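Local coordinates for protein zinc peptidase (Vibrio cholerae, PDB 2GU1) that cuts the peptide cross-links between peptidoglycan strands as a zinc-dependent DD-endopeptidase, probably making room for new glycans as the cell wall expands, at residues Tyr204-Asn218 and His232-Tyr246. Numbering follows the deposited sequence.
With ZN (zinc ion), chain B.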
# COMPACT_ATOMS: atom_id res chain seq x y z
N TYR A 204 -13.86 -5.74 11.26
CA TYR A 204 -13.11 -6.98 11.50
C TYR A 204 -12.88 -7.89 10.30
O TYR A 204 -13.76 -8.06 9.46
CB TYR A 204 -13.81 -7.80 12.58
CG TYR A 204 -13.95 -7.07 13.90
CD1 TYR A 204 -12.86 -6.94 14.76
CD2 TYR A 204 -15.16 -6.48 14.27
CE1 TYR A 204 -12.97 -6.23 15.96
CE2 TYR A 204 -15.28 -5.77 15.46
CZ TYR A 204 -14.18 -5.65 16.30
OH TYR A 204 -14.30 -4.94 17.48
N PRO A 205 -11.67 -8.50 10.21
CA PRO A 205 -11.30 -9.42 9.13
C PRO A 205 -11.61 -10.88 9.49
O PRO A 205 -11.26 -11.79 8.74
CB PRO A 205 -9.80 -9.18 8.99
CG PRO A 205 -9.38 -8.99 10.43
CD PRO A 205 -10.48 -8.08 10.98
N VAL A 206 -12.24 -11.09 10.64
CA VAL A 206 -12.57 -12.44 11.08
C VAL A 206 -13.96 -12.48 11.74
O VAL A 206 -14.53 -11.43 12.09
CB VAL A 206 -11.53 -13.00 12.10
CG1 VAL A 206 -10.16 -13.16 11.43
CG2 VAL A 206 -11.44 -12.08 13.30
N ASP A 207 -14.49 -13.69 11.93
CA ASP A 207 -15.79 -13.86 12.54
C ASP A 207 -15.75 -13.54 14.03
O ASP A 207 -14.69 -13.57 14.66
CB ASP A 207 -16.30 -15.29 12.31
CG ASP A 207 -16.57 -15.57 10.84
OD1 ASP A 207 -17.28 -14.76 10.19
OD2 ASP A 207 -16.09 -16.60 10.33
N LYS A 208 -16.92 -13.22 14.59
CA LYS A 208 -17.03 -12.86 16.00
C LYS A 208 -16.27 -13.77 16.95
O LYS A 208 -15.67 -13.30 17.92
CB LYS A 208 -18.51 -12.82 16.41
CG LYS A 208 -19.34 -11.81 15.64
CD LYS A 208 -20.75 -11.68 16.21
CE LYS A 208 -21.57 -10.66 15.44
NZ LYS A 208 -22.94 -10.49 16.02
N ALA A 209 -16.28 -15.06 16.67
CA ALA A 209 -15.59 -16.01 17.55
C ALA A 209 -14.10 -15.74 17.74
O ALA A 209 -13.54 -16.11 18.77
CB ALA A 209 -15.80 -17.44 17.01
N TYR A 210 -13.47 -15.08 16.78
CA TYR A 210 -12.02 -14.84 16.88
C TYR A 210 -11.60 -13.37 16.89
O TYR A 210 -10.46 -13.04 16.55
CB TYR A 210 -11.33 -15.57 15.73
CG TYR A 210 -11.79 -17.00 15.56
CD1 TYR A 210 -11.65 -17.93 16.60
CD2 TYR A 210 -12.36 -17.44 14.36
CE1 TYR A 210 -12.06 -19.25 16.44
CE2 TYR A 210 -12.77 -18.76 14.19
CZ TYR A 210 -12.62 -19.66 15.24
OH TYR A 210 -12.99 -20.98 15.08
N ARG A 211 -12.51 -12.50 17.30
CA ARG A 211 -12.23 -11.08 17.32
C ARG A 211 -11.44 -10.60 18.54
O ARG A 211 -11.15 -9.41 18.67
CB ARG A 211 -13.54 -10.29 17.13
CG ARG A 211 -14.18 -10.57 15.77
CD ARG A 211 -15.44 -9.77 15.45
NE ARG A 211 -15.90 -10.08 14.10
CZ ARG A 211 -17.06 -9.71 13.57
NH1 ARG A 211 -17.92 -8.98 14.27
NH2 ARG A 211 -17.36 -10.07 12.33
N GLN A 212 -11.08 -11.52 19.43
CA GLN A 212 -10.30 -11.14 20.60
C GLN A 212 -8.95 -10.61 20.13
O GLN A 212 -8.22 -11.29 19.39
CB GLN A 212 -10.06 -12.34 21.53
CG GLN A 212 -9.10 -12.02 22.67
CD GLN A 212 -8.77 -13.23 23.54
OE1 GLN A 212 -7.95 -13.14 24.45
NE2 GLN A 212 -9.43 -14.35 23.27
N ILE A 213 -8.61 -9.39 20.54
CA ILE A 213 -7.34 -8.78 20.16
C ILE A 213 -6.29 -9.12 21.22
O ILE A 213 -6.43 -8.76 22.39
CB ILE A 213 -7.49 -7.24 20.05
CG1 ILE A 213 -8.49 -6.90 18.94
CG2 ILE A 213 -6.14 -6.61 19.75
CD1 ILE A 213 -8.82 -5.42 18.84
N THR A 214 -5.24 -9.82 20.81
CA THR A 214 -4.18 -10.22 21.73
C THR A 214 -3.04 -9.19 21.77
O THR A 214 -2.17 -9.25 22.64
CB THR A 214 -3.60 -11.60 21.34
OG1 THR A 214 -3.10 -11.56 20.00
CG2 THR A 214 -4.67 -12.67 21.44
N SER A 215 -3.06 -8.26 20.83
CA SER A 215 -2.05 -7.21 20.74
C SER A 215 -2.50 -6.17 19.71
O SER A 215 -2.62 -6.48 18.53
CB SER A 215 -0.71 -7.80 20.31
OG SER A 215 0.26 -6.78 20.15
N GLY A 216 -2.76 -4.95 20.17
CA GLY A 216 -3.22 -3.91 19.27
C GLY A 216 -2.14 -3.07 18.63
O GLY A 216 -0.95 -3.29 18.85
N PHE A 217 -2.57 -2.10 17.83
CA PHE A 217 -1.68 -1.18 17.12
C PHE A 217 -0.90 -0.33 18.13
O PHE A 217 -1.49 0.20 19.07
CB PHE A 217 -2.52 -0.25 16.23
CG PHE A 217 -1.72 0.70 15.38
CD1 PHE A 217 -1.16 0.28 14.18
CD2 PHE A 217 -1.56 2.03 15.76
CE1 PHE A 217 -0.46 1.17 13.35
CE2 PHE A 217 -0.87 2.93 14.95
CZ PHE A 217 -0.31 2.50 13.74
N ASN A 218 0.41 -0.21 17.93
CA ASN A 218 1.25 0.60 18.82
C ASN A 218 2.59 0.91 18.17
O ASN A 218 3.52 0.12 18.24
CB ASN A 218 1.48 -0.11 20.16
CG ASN A 218 2.40 0.68 21.08
OD1 ASN A 218 2.57 1.89 20.93
ND2 ASN A 218 2.99 -0.01 22.06
N HIS A 232 4.42 -1.96 16.41
CA HIS A 232 3.53 -3.04 16.04
C HIS A 232 2.53 -2.27 15.19
O HIS A 232 1.67 -1.57 15.71
CB HIS A 232 2.82 -3.63 17.26
CG HIS A 232 1.98 -4.83 16.92
ND1 HIS A 232 0.65 -4.93 17.28
CD2 HIS A 232 2.27 -5.97 16.25
CE1 HIS A 232 0.17 -6.08 16.85
NE2 HIS A 232 1.13 -6.73 16.22
N ASN A 233 2.68 -2.40 13.88
CA ASN A 233 1.84 -1.68 12.93
C ASN A 233 0.54 -2.36 12.52
O ASN A 233 0.00 -2.09 11.45
CB ASN A 233 2.68 -1.35 11.70
CG ASN A 233 3.72 -0.28 11.98
OD1 ASN A 233 4.85 -0.34 11.48
ND2 ASN A 233 3.34 0.71 12.77
N GLY A 234 0.02 -3.24 13.37
CA GLY A 234 -1.22 -3.92 13.04
C GLY A 234 -1.95 -4.40 14.28
O GLY A 234 -1.54 -4.11 15.40
N THR A 235 -3.04 -5.13 14.08
CA THR A 235 -3.82 -5.65 15.19
C THR A 235 -3.79 -7.18 15.14
O THR A 235 -3.99 -7.77 14.08
CB THR A 235 -5.29 -5.17 15.11
OG1 THR A 235 -5.32 -3.74 15.05
CG2 THR A 235 -6.07 -5.64 16.31
N ASP A 236 -3.53 -7.82 16.28
CA ASP A 236 -3.50 -9.28 16.32
C ASP A 236 -4.79 -9.87 16.86
O ASP A 236 -5.23 -9.50 17.96
CB ASP A 236 -2.33 -9.76 17.20
CG ASP A 236 -0.99 -9.37 16.62
OD1 ASP A 236 -0.97 -8.92 15.46
OD2 ASP A 236 0.03 -9.54 17.32
N PHE A 237 -5.41 -10.77 16.09
CA PHE A 237 -6.65 -11.44 16.48
C PHE A 237 -6.35 -12.89 16.87
O PHE A 237 -5.50 -13.55 16.25
CB PHE A 237 -7.67 -11.40 15.33
CG PHE A 237 -8.20 -10.03 15.03
CD1 PHE A 237 -9.03 -9.37 15.95
CD2 PHE A 237 -7.85 -9.37 13.86
CE1 PHE A 237 -9.50 -8.08 15.69
CE2 PHE A 237 -8.31 -8.08 13.59
CZ PHE A 237 -9.14 -7.43 14.51
N ALA A 238 -7.04 -13.37 17.90
CA ALA A 238 -6.84 -14.72 18.41
C ALA A 238 -7.50 -15.78 17.54
O ALA A 238 -8.53 -16.34 17.92
CB ALA A 238 -7.35 -14.81 19.84
N THR A 239 -6.90 -16.06 16.40
CA THR A 239 -7.44 -17.06 15.48
C THR A 239 -6.71 -18.39 15.53
O THR A 239 -5.49 -18.44 15.67
CB THR A 239 -7.35 -16.59 14.01
OG1 THR A 239 -6.00 -16.17 13.74
CG2 THR A 239 -8.30 -15.45 13.75
N PRO A 240 -7.46 -19.49 15.43
CA PRO A 240 -6.83 -20.81 15.44
C PRO A 240 -6.28 -20.95 14.02
O PRO A 240 -6.76 -20.27 13.12
CB PRO A 240 -8.00 -21.77 15.65
CG PRO A 240 -9.05 -20.92 16.31
CD PRO A 240 -8.92 -19.61 15.57
N ILE A 241 -5.27 -21.78 13.83
CA ILE A 241 -4.75 -21.98 12.48
C ILE A 241 -5.93 -22.56 11.71
O ILE A 241 -6.61 -23.47 12.21
CB ILE A 241 -3.60 -23.02 12.48
CG1 ILE A 241 -2.43 -22.49 13.32
CG2 ILE A 241 -3.16 -23.31 11.05
CD1 ILE A 241 -1.26 -23.46 13.47
N GLY A 242 -6.20 -22.04 10.52
CA GLY A 242 -7.31 -22.55 9.72
C GLY A 242 -8.58 -21.72 9.78
O GLY A 242 -9.52 -21.96 9.01
N ALA A 243 -8.63 -20.75 10.68
CA ALA A 243 -9.81 -19.90 10.79
C ALA A 243 -9.93 -19.04 9.53
O ALA A 243 -8.92 -18.57 9.01
CB ALA A 243 -9.71 -19.00 12.01
N PRO A 244 -11.16 -18.84 9.04
CA PRO A 244 -11.34 -18.02 7.84
C PRO A 244 -10.99 -16.55 8.06
O PRO A 244 -11.27 -15.99 9.13
CB PRO A 244 -12.82 -18.22 7.50
CG PRO A 244 -13.44 -18.40 8.86
CD PRO A 244 -12.45 -19.35 9.52
N VAL A 245 -10.37 -15.95 7.05
CA VAL A 245 -9.96 -14.55 7.09
C VAL A 245 -10.71 -13.90 5.94
O VAL A 245 -10.73 -14.44 4.83
CB VAL A 245 -8.43 -14.42 6.86
CG1 VAL A 245 -8.03 -12.95 6.79
CG2 VAL A 245 -7.69 -15.11 7.98
N TYR A 246 -11.33 -12.75 6.19
CA TYR A 246 -12.10 -12.06 5.17
C TYR A 246 -11.59 -10.65 4.90
O TYR A 246 -11.06 -10.00 5.79
CB TYR A 246 -13.56 -11.94 5.61
CG TYR A 246 -14.16 -13.23 6.10
CD1 TYR A 246 -14.76 -14.13 5.22
CD2 TYR A 246 -14.12 -13.55 7.46
CE1 TYR A 246 -15.32 -15.32 5.68
CE2 TYR A 246 -14.68 -14.74 7.93
CZ TYR A 246 -15.28 -15.61 7.04
OH TYR A 246 -15.86 -16.77 7.51
ZN ZN B . 0.93 -8.34 15.02
O HOH W 1 -13.11 -16.09 11.32
O HOH W 2 -0.25 -11.53 19.48
O HOH W 3 -5.54 -2.19 17.31
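Buried Phe237 packs tightly against Pro205 and Val206 where 204-218 meets 232-246. Pro205 CD presses on its CE2 at 3.4 Å, and Val206 CG2 lies over one face. Ile213 borders the ring on the more open side, running alongside with CG1 near CE1. Phe237 CE1 also sits at the edge of the Tyr204 ring; the pair is oblique and not a stack. Nearby, Pro240 CD makes a CH-pi contact over one face of the Tyr210 ring, 3.5 Å from its centroid, while Ala209 covers the opposite face.

At the zinc end, His232 and Asp236 bind the catalytic ion through NE2 and OD1, each at 2.0 Å. With CG anti to the backbone N (chi1 -175°), the His232 imidazole reaches Gly216 O through ND1 (2.8 Å); Gly216 O lies in the ring plane, although ND1 stands above the carbonyl plane. Together with the zinc bond, this second-shell bond helps to fix the ring's rotation. Ser215 OG lies over a ring face.

The solvent side is looser: the Gln212 and Thr214 side chains are exposed, though Gln212 O still takes Ala238 N at 2.8 Å, and water links Thr214 OG1 to Asp236 OD2. At the far end, Tyr246 OH donates to the syn side of Asp207 OD2 (2.8 Å).

Strand 213-215 pairs antiparallel with 235-237, which continues the M23 peptidase sheet into 312-318, where His313 completes the zinc site and Leu312 and Phe314 back Pro205; 244-246 joins 297-300 in a separate sheet.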